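Long-range contacts in Myo-inositol 2-dehydrogenase (Thermotoga maritima, PDB 3EZY), which catalyses the NAD(+)-dependent oxidation of myo-inositol to scyllo-inosose and probably serves in a myo-inositol degradation pathway: residues Ala67-Ser72 / Glu287-Phe292; Leu80-Ala85 / Asp105-Glu110; Asp115-Thr120 / Glu300-Ser305; Gly121-Phe126 / Arg282-Glu287. One frame throughout, in Å; residues are numbered along the deposited sequence.

Interaction 1. Residues Ala67-Ser72 / Glu287-Phe292; sequences AVLVCS and EELKTF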
loop_
_atom_site.group_PDB
_atom_site.type_symbol
_atom_site.label_atom_id
_atom_site.label_comp_id
_atom_site.label_asym_id
_atom_site.label_seq_id
_atom_site.Cartn_x
_atom_site.Cartn_y
_atom_site.Cartn_z
ATOM N N ALA A 67 29.283 -27.943 -20.722
ATOM C CA ALA A 67 29.386 -26.688 -19.992
ATOM C C ALA A 67 29.424 -27.025 -18.512
ATOM O O ALA A 67 28.929 -28.059 -18.081
ATOM C CB ALA A 67 28.181 -25.774 -20.337
ATOM N N VAL A 68 30.060 -26.172 -17.731
ATOM C CA VAL A 68 30.315 -26.472 -16.340
ATOM C C VAL A 68 29.836 -25.324 -15.457
ATOM O O VAL A 68 30.062 -24.152 -15.784
ATOM C CB VAL A 68 31.834 -26.639 -16.128
ATOM C CG1 VAL A 68 32.153 -26.909 -14.680
ATOM C CG2 VAL A 68 32.382 -27.773 -17.002
ATOM N N LEU A 69 29.205 -25.660 -14.327
ATOM C CA LEU A 69 28.881 -24.662 -13.292
ATOM C C LEU A 69 29.860 -24.805 -12.144
ATOM O O LEU A 69 29.822 -25.803 -11.410
ATOM C CB LEU A 69 27.449 -24.836 -12.760
ATOM C CG LEU A 69 26.322 -25.017 -13.787
ATOM C CD1 LEU A 69 24.907 -24.966 -13.147
ATOM C CD2 LEU A 69 26.362 -24.005 -14.949
ATOM N N VAL A 70 30.753 -23.827 -11.990
ATOM C CA VAL A 70 31.718 -23.819 -10.884
ATOM C C VAL A 70 31.068 -23.170 -9.642
ATOM O O VAL A 70 30.870 -21.940 -9.598
ATOM C CB VAL A 70 33.032 -23.075 -11.274
ATOM C CG1 VAL A 70 33.968 -22.968 -10.097
ATOM C CG2 VAL A 70 33.707 -23.758 -12.510
ATOM N N CYS A 71 30.757 -23.991 -8.625
ATOM C CA CYS A 71 30.038 -23.517 -7.438
ATOM C C CYS A 71 30.755 -23.987 -6.196
ATOM O O CYS A 71 30.138 -24.238 -5.179
ATOM C CB CYS A 71 28.606 -24.086 -7.410
ATOM S SG CYS A 71 27.637 -23.850 -8.926
ATOM N N SER A 72 32.064 -24.132 -6.294
ATOM C CA SER A 72 32.858 -24.645 -5.191
ATOM C C SER A 72 33.407 -23.429 -4.452
ATOM O O SER A 72 33.111 -22.288 -4.810
ATOM C CB SER A 72 34.008 -25.453 -5.769
ATOM O OG SER A 72 34.606 -24.665 -6.794
ATOM N N GLU A 287 16.155 -18.521 -13.477
ATOM C CA GLU A 287 16.174 -17.668 -14.673
ATOM C C GLU A 287 17.594 -17.341 -15.168
ATOM O O GLU A 287 17.850 -17.212 -16.393
ATOM C CB GLU A 287 15.450 -16.370 -14.369
ATOM C CG GLU A 287 15.354 -15.429 -15.563
ATOM C CD GLU A 287 14.257 -15.843 -16.569
ATOM O OE1 GLU A 287 13.547 -16.887 -16.357
ATOM O OE2 GLU A 287 14.121 -15.104 -17.576
ATOM N N GLU A 288 18.499 -17.167 -14.210
ATOM C CA GLU A 288 19.927 -16.966 -14.519
ATOM C C GLU A 288 20.499 -18.159 -15.308
ATOM O O GLU A 288 21.220 -18.001 -16.297
ATOM C CB GLU A 288 20.711 -16.788 -13.229
ATOM C CG GLU A 288 22.192 -16.607 -13.484
ATOM C CD GLU A 288 22.962 -16.501 -12.232
ATOM O OE1 GLU A 288 22.751 -17.328 -11.318
ATOM O OE2 GLU A 288 23.773 -15.574 -12.141
ATOM N N LEU A 289 20.181 -19.360 -14.856
ATOM C CA LEU A 289 20.701 -20.591 -15.472
ATOM C C LEU A 289 20.106 -20.854 -16.863
ATOM O O LEU A 289 20.831 -21.244 -17.809
ATOM C CB LEU A 289 20.471 -21.786 -14.549
ATOM C CG LEU A 289 20.895 -23.179 -15.086
ATOM C CD1 LEU A 289 22.280 -23.069 -15.613
ATOM C CD2 LEU A 289 20.872 -24.254 -14.010
ATOM N N LYS A 290 18.798 -20.640 -17.018
ATOM C CA LYS A 290 18.206 -20.732 -18.358
ATOM C C LYS A 290 18.921 -19.784 -19.332
ATOM O O LYS A 290 19.049 -20.092 -20.523
ATOM C CB LYS A 290 16.702 -20.399 -18.329
ATOM C CG LYS A 290 15.871 -21.323 -17.476
ATOM C CD LYS A 290 14.374 -20.988 -17.702
ATOM C CE LYS A 290 13.445 -21.875 -16.839
ATOM N NZ LYS A 290 12.115 -21.148 -16.565
ATOM N N THR A 291 19.349 -18.625 -18.832
ATOM C CA THR A 291 19.985 -17.617 -19.687
ATOM C C THR A 291 21.374 -18.083 -20.119
ATOM O O THR A 291 21.728 -17.957 -21.294
ATOM C CB THR A 291 20.086 -16.214 -19.009
ATOM O OG1 THR A 291 18.779 -15.795 -18.593
ATOM C CG2 THR A 291 20.663 -15.164 -19.971
ATOM N N PHE A 292 22.142 -18.593 -19.160
ATOM C CA PHE A 292 23.435 -19.218 -19.435
ATOM C C PHE A 292 23.333 -20.314 -20.519
ATOM O O PHE A 292 24.144 -20.378 -21.453
ATOM C CB PHE A 292 24.032 -19.826 -18.145
ATOM C CG PHE A 292 25.333 -20.600 -18.392
ATOM C CD1 PHE A 292 26.457 -19.937 -18.867
ATOM C CD2 PHE A 292 25.406 -21.973 -18.178
ATOM C CE1 PHE A 292 27.641 -20.597 -19.112
ATOM C CE2 PHE A 292 26.605 -22.668 -18.408
ATOM C CZ PHE A 292 27.722 -21.971 -18.885
#
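A central strand of the Rossmann sheet, 67-70, is covered here by helix 277-298, and the contact is carried by A67 and L69 on the strand and by L289 and F292 on the helix. The two short axes come within 11.6 Å and run roughly antiparallel, at 148°. The interface is wholly apolar. L69 divides its branches between two partners: CD2 lies 3.7 Å from CE2 of F292, while CD1 meets CD1 of L289 at 4.1 Å, the two leucine side chains lying nearly perpendicular. L69 and F292 instead lie alongside one another, pointing in opposite senses. With CG of F292 anti to the backbone N (chi1 175°), the ring reaches from the helix to the strand, where its CE2 also packs against CB of A67 at 4.0 Å. An alanine at L69 would remove both methyl branches and would probably leave a gap facing L289 and the CE2 side of the F292 ring. Further packing ties the same layer together, since L69 and L289 both touch H17 of helix 12-20 and L69 also rests on F92 of the adjacent strand 90-94. Four buried side chains thus join the six-stranded parallel sheet to a helix, consistent with the helix-on-sheet layering of the Rossmann fold, here with the helix supplied from the later part of the chain.

Interaction 2. Residues Leu80-Ala85 / Asp105-Glu110; sequences LVIACA and DRMIEE
Apolar packing between V81, I82 and A85 on helix 77-86 and M107 and E110 on helix 101-114 makes up most of this contact, in which the short axes run nearly parallel, 13° apart, at a closest approach of 9.0 Å. The bend of the M107 chain at chi3 (79°) brings CE against CG2 of V81, 3.9 Å away. I82 uses CG2 against the aliphatic part of E110, 3.9 Å from its CG, and CB of A85 lies 4.0 Å from CB of E110.

A close side-chain-to-backbone approach accompanies this packing: the small A85 brings its CB to 3.4 Å from the backbone O of E110.

R106 lies at the exposed border and is modelled in two conformations. In the one described, NH2 of R106 meets OE2 of E110 at 2.7 Å, a salt bridge within 105-110, and CD1 of I82 covers one face of the guanidinium; both are therefore tentative.

Inward of the pair, V81 packs on V91 and C93 of strand 90-94, and A85 on T111 and A114 further along helix 101-114. The two parallel helices thus lie side by side, with strand 90-94 between them in sequence, as in the alternating beta-alpha topology of the NAD-binding Rossmann fold.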
loop_
_atom_site.group_PDB
_atom_site.type_symbol
_atom_site.label_atom_id
_atom_site.label_comp_id
_atom_site.label_asym_id
_atom_site.label_seq_id
_atom_site.Cartn_x
_atom_site.Cartn_y
_atom_site.Cartn_z
ATOM N N LEU A 80 39.708 -23.852 -11.395
ATOM C CA LEU A 80 38.694 -24.569 -12.116
ATOM C C LEU A 80 38.275 -23.877 -13.379
ATOM O O LEU A 80 38.084 -24.538 -14.396
ATOM C CB LEU A 80 37.464 -24.838 -11.239
ATOM C CG LEU A 80 37.830 -25.758 -10.056
ATOM C CD1 LEU A 80 36.672 -25.884 -9.072
ATOM C CD2 LEU A 80 38.280 -27.135 -10.643
ATOM N N VAL A 81 38.093 -22.557 -13.337
ATOM C CA VAL A 81 37.648 -21.860 -14.558
ATOM C C VAL A 81 38.767 -21.908 -15.636
ATOM O O VAL A 81 38.496 -22.045 -16.828
ATOM C CB VAL A 81 37.252 -20.401 -14.249
ATOM C CG1 VAL A 81 37.211 -19.560 -15.577
ATOM C CG2 VAL A 81 35.894 -20.353 -13.530
ATOM N N ILE A 82 40.018 -21.762 -15.220
ATOM C CA ILE A 82 41.108 -21.849 -16.227
ATOM C C ILE A 82 41.217 -23.264 -16.829
ATOM O O ILE A 82 41.424 -23.434 -18.035
ATOM C CB ILE A 82 42.462 -21.365 -15.651
ATOM C CG1 ILE A 82 42.369 -19.877 -15.318
ATOM C CG2 ILE A 82 43.629 -21.667 -16.665
ATOM C CD1 ILE A 82 43.511 -19.354 -14.524
ATOM N N ALA A 83 41.030 -24.267 -15.985
ATOM C CA ALA A 83 40.909 -25.654 -16.399
ATOM C C ALA A 83 39.742 -25.880 -17.382
ATOM O O ALA A 83 39.886 -26.614 -18.375
ATOM C CB ALA A 83 40.740 -26.562 -15.136
ATOM N N CYS A 84 38.575 -25.266 -17.160
ATOM C CA CYS A 84 37.536 -25.354 -18.206
ATOM C C CYS A 84 38.024 -24.750 -19.533
ATOM O O CYS A 84 37.702 -25.263 -20.607
ATOM C CB CYS A 84 36.223 -24.649 -17.804
ATOM S SG CYS A 84 35.412 -25.343 -16.364
ATOM N N ALA A 85 38.718 -23.621 -19.495
ATOM C CA ALA A 85 39.137 -23.012 -20.773
ATOM C C ALA A 85 40.115 -23.957 -21.523
ATOM O O ALA A 85 39.979 -24.190 -22.721
ATOM C CB ALA A 85 39.776 -21.640 -20.550
ATOM N N ASP A 105 41.926 -11.475 -13.944
ATOM C CA ASP A 105 42.483 -11.133 -15.282
ATOM C C ASP A 105 42.892 -12.412 -16.015
ATOM O O ASP A 105 42.648 -12.579 -17.201
ATOM C CB ASP A 105 43.662 -10.125 -15.174
ATOM C CG ASP A 105 43.185 -8.666 -14.936
ATOM O OD1 ASP A 105 42.086 -8.289 -15.438
ATOM O OD2 ASP A 105 43.898 -7.895 -14.231
ATOM N N ARG A 106 43.481 -13.350 -15.301
ATOM C CA ARG A 106 43.860 -14.626 -15.922
ATOM C C ARG A 106 42.668 -15.452 -16.397
ATOM O O ARG A 106 42.684 -16.033 -17.499
ATOM C CB ARG A 106 44.711 -15.464 -14.980
ATOM C CG ARG A 106 46.192 -15.447 -15.323
ATOM C CD ARG A 106 46.797 -16.834 -15.161
ATOM N NE ARG A 106 46.782 -17.591 -16.411
ATOM C CZ ARG A 106 47.141 -18.869 -16.496
ATOM N NH1 ARG A 106 47.537 -19.510 -15.402
ATOM N NH2 ARG A 106 47.109 -19.504 -17.665
ATOM N N MET A 107 41.621 -15.510 -15.564
ATOM C CA MET A 107 40.365 -16.219 -15.900
ATOM C C MET A 107 39.764 -15.678 -17.209
ATOM O O MET A 107 39.417 -16.422 -18.136
ATOM C CB MET A 107 39.374 -16.063 -14.710
ATOM C CG MET A 107 39.805 -16.779 -13.393
ATOM S SD MET A 107 38.979 -16.249 -11.830
ATOM C CE MET A 107 37.450 -17.143 -12.051
ATOM N N ILE A 108 39.628 -14.361 -17.291
ATOM C CA ILE A 108 39.155 -13.706 -18.500
ATOM C C ILE A 108 40.077 -13.953 -19.710
ATOM O O ILE A 108 39.610 -14.324 -20.774
ATOM C CB ILE A 108 39.029 -12.190 -18.256
ATOM C CG1 ILE A 108 37.876 -11.880 -17.280
ATOM C CG2 ILE A 108 38.887 -11.437 -19.573
ATOM C CD1 ILE A 108 37.930 -10.452 -16.688
ATOM N N GLU A 109 41.391 -13.768 -19.548
ATOM C CA GLU A 109 42.356 -14.100 -20.633
ATOM C C GLU A 109 42.247 -15.524 -21.203
ATOM O O GLU A 109 42.171 -15.727 -22.406
ATOM C CB GLU A 109 43.775 -13.966 -20.100
ATOM C CG GLU A 109 44.755 -13.331 -21.067
ATOM C CD GLU A 109 45.143 -11.903 -20.616
ATOM O OE1 GLU A 109 44.970 -11.618 -19.397
ATOM O OE2 GLU A 109 45.624 -11.091 -21.469
ATOM N N GLU A 110 42.271 -16.520 -20.324
ATOM C CA GLU A 110 42.229 -17.938 -20.767
ATOM C C GLU A 110 40.921 -18.358 -21.422
ATOM O O GLU A 110 40.915 -19.054 -22.456
ATOM C CB GLU A 110 42.570 -18.868 -19.609
ATOM C CG GLU A 110 43.892 -18.511 -18.981
ATOM C CD GLU A 110 45.055 -19.060 -19.805
ATOM O OE1 GLU A 110 44.884 -20.147 -20.375
ATOM O OE2 GLU A 110 46.112 -18.394 -19.900
#

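Interaction 3. Residues Asp115-Thr120 / Glu300-Ser305; sequences DVILFT and EPPAVS
A loop-to-strand contact closes the edge of the Rossmann sheet: residues 300-305, which link helices 277-298 and 306-325, lie against strand 118-121, the outermost strand on that side within the chain. Two hydrogen bonds fasten the loop to T120. Its backbone N donates to O of V304 (3.0 Å), and its OG1 donates to O of S305 (2.8 Å), so one residue grips two successive carbonyls; both donors stand above the carbonyl planes they meet. The O of V304 has a second neighbour, CA of F119, in a CA-H...O contact of 3.2 Å, and it also lies over one face of the F119 ring, toward the rim.

Hydrophobic packing fills in around these bonds. CG of F119 is anti to the backbone N (chi1 -170°), which extends the ring along the loop: CD1 reaches CB of P302 at 3.8 Å, CE1 approaches CB of A303, and CE2 meets CB of V304 at 4.0 Å. CG2 of I117 meets the same CB of P302, at 3.7 Å. S305 then occupies the N-cap position of helix 306-325. The pyrrolidine of P302 also presses against the strand backbone, its CG only 3.2 Å from O of L118.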
loop_
_atom_site.group_PDB
_atom_site.type_symbol
_atom_site.label_atom_id
_atom_site.label_comp_id
_atom_site.label_asym_id
_atom_site.label_seq_id
_atom_site.Cartn_x
_atom_site.Cartn_y
_atom_site.Cartn_z
ATOM N N ASP A 115 38.221 -19.315 -26.502
ATOM C CA ASP A 115 36.972 -19.000 -27.160
ATOM C C ASP A 115 35.779 -19.695 -26.499
ATOM O O ASP A 115 34.914 -20.214 -27.220
ATOM C CB ASP A 115 37.012 -19.391 -28.643
ATOM C CG ASP A 115 35.894 -18.726 -29.441
ATOM O OD1 ASP A 115 35.662 -17.519 -29.193
ATOM O OD2 ASP A 115 35.263 -19.386 -30.305
ATOM N N VAL A 116 35.730 -19.739 -25.163
ATOM C CA VAL A 116 34.527 -20.281 -24.484
ATOM C C VAL A 116 33.945 -19.173 -23.619
ATOM O O VAL A 116 34.685 -18.278 -23.203
ATOM C CB VAL A 116 34.853 -21.468 -23.550
ATOM C CG1 VAL A 116 35.418 -22.676 -24.354
ATOM C CG2 VAL A 116 35.813 -21.028 -22.483
ATOM N N ILE A 117 32.642 -19.259 -23.341
ATOM C CA ILE A 117 31.909 -18.327 -22.477
ATOM C C ILE A 117 32.411 -18.379 -21.044
ATOM O O ILE A 117 32.635 -19.456 -20.496
ATOM C CB ILE A 117 30.401 -18.714 -22.482
ATOM C CG1 ILE A 117 29.803 -18.456 -23.848
ATOM C CG2 ILE A 117 29.603 -17.976 -21.462
ATOM C CD1 ILE A 117 28.403 -19.059 -23.963
ATOM N N LEU A 118 32.565 -17.199 -20.452
ATOM C CA LEU A 118 32.722 -17.029 -19.014
ATOM C C LEU A 118 31.536 -16.181 -18.516
ATOM O O LEU A 118 31.431 -15.008 -18.842
ATOM C CB LEU A 118 34.050 -16.353 -18.646
ATOM C CG LEU A 118 34.230 -16.017 -17.143
ATOM C CD1 LEU A 118 33.944 -17.252 -16.264
ATOM C CD2 LEU A 118 35.643 -15.467 -16.853
ATOM N N PHE A 119 30.640 -16.799 -17.766
ATOM C CA PHE A 119 29.402 -16.149 -17.278
ATOM C C PHE A 119 29.552 -15.995 -15.761
ATOM O O PHE A 119 29.820 -16.963 -15.073
ATOM C CB PHE A 119 28.217 -17.082 -17.581
ATOM C CG PHE A 119 26.831 -16.464 -17.360
ATOM C CD1 PHE A 119 25.969 -16.287 -18.438
ATOM C CD2 PHE A 119 26.407 -16.094 -16.092
ATOM C CE1 PHE A 119 24.688 -15.758 -18.273
ATOM C CE2 PHE A 119 25.123 -15.538 -15.911
ATOM C CZ PHE A 119 24.278 -15.374 -17.018
ATOM N N THR A 120 29.388 -14.781 -15.248
ATOM C CA THR A 120 29.549 -14.508 -13.844
ATOM C C THR A 120 28.189 -14.600 -13.181
ATOM O O THR A 120 27.219 -14.037 -13.684
ATOM C CB THR A 120 30.087 -13.088 -13.605
ATOM O OG1 THR A 120 31.409 -13.004 -14.139
ATOM C CG2 THR A 120 30.168 -12.776 -12.083
ATOM N N GLU A 300 25.897 -16.979 -28.017
ATOM C CA GLU A 300 25.897 -15.563 -27.726
ATOM C C GLU A 300 26.959 -15.287 -26.689
ATOM O O GLU A 300 27.325 -16.169 -25.937
ATOM C CB GLU A 300 24.540 -15.155 -27.138
ATOM C CG GLU A 300 23.354 -15.594 -27.963
ATOM C CD GLU A 300 22.008 -15.508 -27.216
ATOM O OE1 GLU A 300 21.945 -15.818 -25.992
ATOM O OE2 GLU A 300 20.996 -15.177 -27.884
ATOM N N PRO A 301 27.445 -14.042 -26.621
ATOM C CA PRO A 301 28.209 -13.548 -25.479
ATOM C C PRO A 301 27.458 -13.820 -24.152
ATOM O O PRO A 301 26.247 -13.873 -24.135
ATOM C CB PRO A 301 28.250 -12.044 -25.738
ATOM C CG PRO A 301 28.135 -11.919 -27.241
ATOM C CD PRO A 301 27.153 -12.977 -27.607
ATOM N N PRO A 302 28.170 -13.992 -23.035
ATOM C CA PRO A 302 27.350 -14.253 -21.839
ATOM C C PRO A 302 26.536 -12.999 -21.399
ATOM O O PRO A 302 27.031 -11.880 -21.535
ATOM C CB PRO A 302 28.382 -14.559 -20.772
ATOM C CG PRO A 302 29.709 -13.884 -21.285
ATOM C CD PRO A 302 29.617 -13.881 -22.766
ATOM N N ALA A 303 25.343 -13.186 -20.831
ATOM C CA ALA A 303 24.550 -12.040 -20.363
ATOM C C ALA A 303 25.265 -11.274 -19.257
ATOM O O ALA A 303 25.148 -10.039 -19.134
ATOM C CB ALA A 303 23.154 -12.510 -19.864
ATOM N N VAL A 304 25.979 -12.009 -18.408
ATOM C CA VAL A 304 26.796 -11.393 -17.387
ATOM C C VAL A 304 28.214 -11.919 -17.603
ATOM O O VAL A 304 28.452 -13.124 -17.517
ATOM C CB VAL A 304 26.354 -11.782 -15.970
ATOM C CG1 VAL A 304 27.187 -10.998 -14.934
ATOM C CG2 VAL A 304 24.825 -11.593 -15.771
ATOM N N SER A 305 29.158 -11.029 -17.858
ATOM C CA SER A 305 30.469 -11.473 -18.379
ATOM C C SER A 305 31.564 -11.464 -17.311
ATOM O O SER A 305 31.319 -11.118 -16.140
ATOM C CB SER A 305 30.889 -10.586 -19.544
ATOM O OG SER A 305 31.187 -9.304 -19.017
#

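Interaction 4. Residues Gly121-Phe126 / Arg282-Glu287; sequences GFNRRF and RDSYLE
N123 and F126, in the short 3-10 segment 123-126, pass close to helix 277-298, with CA atoms 5.8 Å apart between N123 and Y285 and 4.9 Å apart between F126 and S284. N123 dominates the polar part of the contact. Its first torsion (chi1 62°) tucks CG in beside both backbone neighbours of CA, N and C, and lays the amide over one face of the Y285 ring; the planes are 16° apart and stacked, with CG of N123 3.4 Å from CE1 of Y285. From there ND2 donates to OG of S284 at 3.1 Å, an almost straight bond (170°) lying in the amide plane, while OG also bonds O of Y281 one turn earlier. The other end of the amide is engaged through water: a water lies 3.0 Å from OD1 of N123 and 2.8 Å from OH of Y285, bridging the two at the edge of the ring. An alanine in place of N123 would take away the whole amide and would probably leave OG of S284 without this donor and the Y285 face without its stacking partner. Farther along, CB of F126 packs 3.9 Å from CG of E287 and 3.7 Å from the backbone O of S284. This is the join between the exit of the last Rossmann strand and a long helix that lies over the sheet, an arrangement in keeping with the two-domain Gfo/Idh/MocA fold.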
loop_
_atom_site.group_PDB
_atom_site.type_symbol
_atom_site.label_atom_id
_atom_site.label_comp_id
_atom_site.label_asym_id
_atom_site.label_seq_id
_atom_site.Cartn_x
_atom_site.Cartn_y
_atom_site.Cartn_z
ATOM N N GLY A 121 28.121 -15.295 -12.046
ATOM C CA GLY A 121 26.849 -15.598 -11.414
ATOM C C GLY A 121 26.274 -14.457 -10.574
ATOM O O GLY A 121 26.089 -14.632 -9.356
ATOM N N PHE A 122 25.992 -13.301 -11.192
ATOM C CA PHE A 122 25.230 -12.238 -10.488
ATOM C C PHE A 122 23.732 -12.493 -10.649
ATOM O O PHE A 122 23.094 -11.973 -11.556
ATOM C CB PHE A 122 25.650 -10.856 -10.968
ATOM C CG PHE A 122 27.007 -10.446 -10.451
ATOM C CD1 PHE A 122 27.329 -10.615 -9.098
ATOM C CD2 PHE A 122 27.943 -9.881 -11.292
ATOM C CE1 PHE A 122 28.560 -10.224 -8.614
ATOM C CE2 PHE A 122 29.165 -9.441 -10.816
ATOM C CZ PHE A 122 29.501 -9.650 -9.481
ATOM N N ASN A 123 23.198 -13.381 -9.819
ATOM C CA ASN A 123 21.817 -13.829 -9.987
ATOM C C ASN A 123 20.755 -12.741 -9.806
ATOM O O ASN A 123 19.676 -12.844 -10.348
ATOM C CB ASN A 123 21.494 -14.999 -9.024
ATOM C CG ASN A 123 21.625 -14.595 -7.560
ATOM O OD1 ASN A 123 22.725 -14.286 -7.100
ATOM N ND2 ASN A 123 20.508 -14.589 -6.820
ATOM N N ARG A 124 21.026 -11.712 -9.022
ATOM C CA ARG A 124 19.980 -10.707 -8.796
ATOM C C ARG A 124 19.635 -9.931 -10.067
ATOM O O ARG A 124 18.595 -9.285 -10.097
ATOM C CB ARG A 124 20.330 -9.733 -7.650
ATOM C CG ARG A 124 20.763 -10.461 -6.360
ATOM C CD ARG A 124 20.924 -9.537 -5.153
ATOM N NE ARG A 124 21.499 -10.298 -4.015
ATOM C CZ ARG A 124 22.119 -9.733 -2.973
ATOM N NH1 ARG A 124 22.208 -8.401 -2.901
ATOM N NH2 ARG A 124 22.633 -10.488 -1.994
ATOM N N ARG A 125 20.485 -9.953 -11.103
ATOM C CA ARG A 125 20.036 -9.316 -12.373
ATOM C C ARG A 125 18.818 -10.023 -12.918
ATOM O O ARG A 125 18.184 -9.488 -13.811
ATOM C CB ARG A 125 21.070 -9.375 -13.482
ATOM C CG ARG A 125 22.348 -8.613 -13.168
ATOM C CD ARG A 125 23.146 -8.410 -14.431
ATOM N NE ARG A 125 24.417 -7.730 -14.181
ATOM C CZ ARG A 125 25.147 -7.206 -15.157
ATOM N NH1 ARG A 125 24.738 -7.366 -16.395
ATOM N NH2 ARG A 125 26.294 -6.558 -14.897
ATOM N N PHE A 126 18.529 -11.253 -12.429
ATOM C CA PHE A 126 17.460 -12.031 -13.010
ATOM C C PHE A 126 16.284 -12.139 -12.077
ATOM O O PHE A 126 15.398 -12.938 -12.345
ATOM C CB PHE A 126 17.959 -13.444 -13.441
ATOM C CG PHE A 126 19.124 -13.384 -14.424
ATOM C CD1 PHE A 126 18.885 -13.284 -15.788
ATOM C CD2 PHE A 126 20.445 -13.336 -13.961
ATOM C CE1 PHE A 126 19.943 -13.188 -16.701
ATOM C CE2 PHE A 126 21.518 -13.251 -14.864
ATOM C CZ PHE A 126 21.257 -13.178 -16.243
ATOM N N ARG A 282 15.256 -18.612 -5.315
ATOM C CA ARG A 282 15.161 -19.740 -6.240
ATOM C C ARG A 282 14.791 -19.350 -7.672
ATOM O O ARG A 282 15.384 -19.872 -8.643
ATOM C CB ARG A 282 14.162 -20.776 -5.696
ATOM C CG ARG A 282 13.576 -21.707 -6.746
ATOM C CD ARG A 282 14.450 -22.900 -7.010
ATOM N NE ARG A 282 14.377 -23.924 -5.957
ATOM C CZ ARG A 282 15.188 -24.993 -5.884
ATOM N NH1 ARG A 282 16.142 -25.190 -6.796
ATOM N NH2 ARG A 282 15.054 -25.872 -4.893
ATOM N N ASP A 283 13.819 -18.449 -7.830
ATOM C CA ASP A 283 13.409 -18.057 -9.179
ATOM C C ASP A 283 14.493 -17.286 -9.923
ATOM O O ASP A 283 14.636 -17.453 -11.131
ATOM C CB ASP A 283 12.129 -17.219 -9.193
ATOM C CG ASP A 283 11.687 -16.882 -10.610
ATOM O OD1 ASP A 283 11.541 -17.832 -11.436
ATOM O OD2 ASP A 283 11.510 -15.664 -10.922
ATOM N N SER A 284 15.252 -16.444 -9.217
ATOM C CA SER A 284 16.356 -15.696 -9.875
ATOM C C SER A 284 17.461 -16.660 -10.315
ATOM O O SER A 284 18.034 -16.513 -11.378
ATOM C CB SER A 284 16.937 -14.605 -8.952
ATOM O OG SER A 284 17.683 -15.148 -7.877
ATOM N N TYR A 285 17.753 -17.692 -9.518
ATOM C CA TYR A 285 18.722 -18.686 -9.992
ATOM C C TYR A 285 18.216 -19.484 -11.194
ATOM O O TYR A 285 18.974 -19.782 -12.142
ATOM C CB TYR A 285 19.114 -19.640 -8.854
ATOM C CG TYR A 285 20.020 -19.024 -7.830
ATOM C CD1 TYR A 285 21.269 -18.521 -8.189
ATOM C CD2 TYR A 285 19.654 -18.997 -6.493
ATOM C CE1 TYR A 285 22.128 -17.957 -7.238
ATOM C CE2 TYR A 285 20.497 -18.450 -5.524
ATOM C CZ TYR A 285 21.741 -17.950 -5.909
ATOM O OH TYR A 285 22.541 -17.390 -4.951
ATOM N N LEU A 286 16.939 -19.863 -11.166
ATOM C CA LEU A 286 16.400 -20.619 -12.273
ATOM C C LEU A 286 16.546 -19.789 -13.550
ATOM O O LEU A 286 16.976 -20.297 -14.589
ATOM C CB LEU A 286 14.915 -20.893 -12.043
ATOM C CG LEU A 286 14.247 -21.526 -13.260
ATOM C CD1 LEU A 286 14.794 -22.967 -13.514
ATOM C CD2 LEU A 286 12.713 -21.539 -13.107
ATOM N N GLU A 287 16.155 -18.521 -13.477
ATOM C CA GLU A 287 16.174 -17.668 -14.673
ATOM C C GLU A 287 17.594 -17.341 -15.168
ATOM O O GLU A 287 17.850 -17.212 -16.393
ATOM C CB GLU A 287 15.450 -16.370 -14.369
ATOM C CG GLU A 287 15.354 -15.429 -15.563
ATOM C CD GLU A 287 14.257 -15.843 -16.569
ATOM O OE1 GLU A 287 13.547 -16.887 -16.357
ATOM O OE2 GLU A 287 14.121 -15.104 -17.576
HETATM O O HOH W 1 24.843 -16.211 -6.132
#

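How the interactions relate
Helix 277-298 links interactions 1 and 4, and strand 118-121 with the loop that follows it carries interactions 3 and 4. Interactions 1 and 4 share E287, their centres 10 Å apart, while interaction 3 reaches the same sheet as interaction 1, where CB of F119 lies 3.6 Å from CD1 of F292. F119 and V304 of interaction 3 also pack on F126 of interaction 4. Interaction 2 sits about 9 Å from interaction 4 between nearest atoms, but touches interaction 1 through L80, V81 and C84 and interaction 3 through V81, A85, M107 and I108. The side chain of L69 comes close to, but does not contact, the GxGxxG-type glycine-rich turn, a pattern consistent with NAD binding.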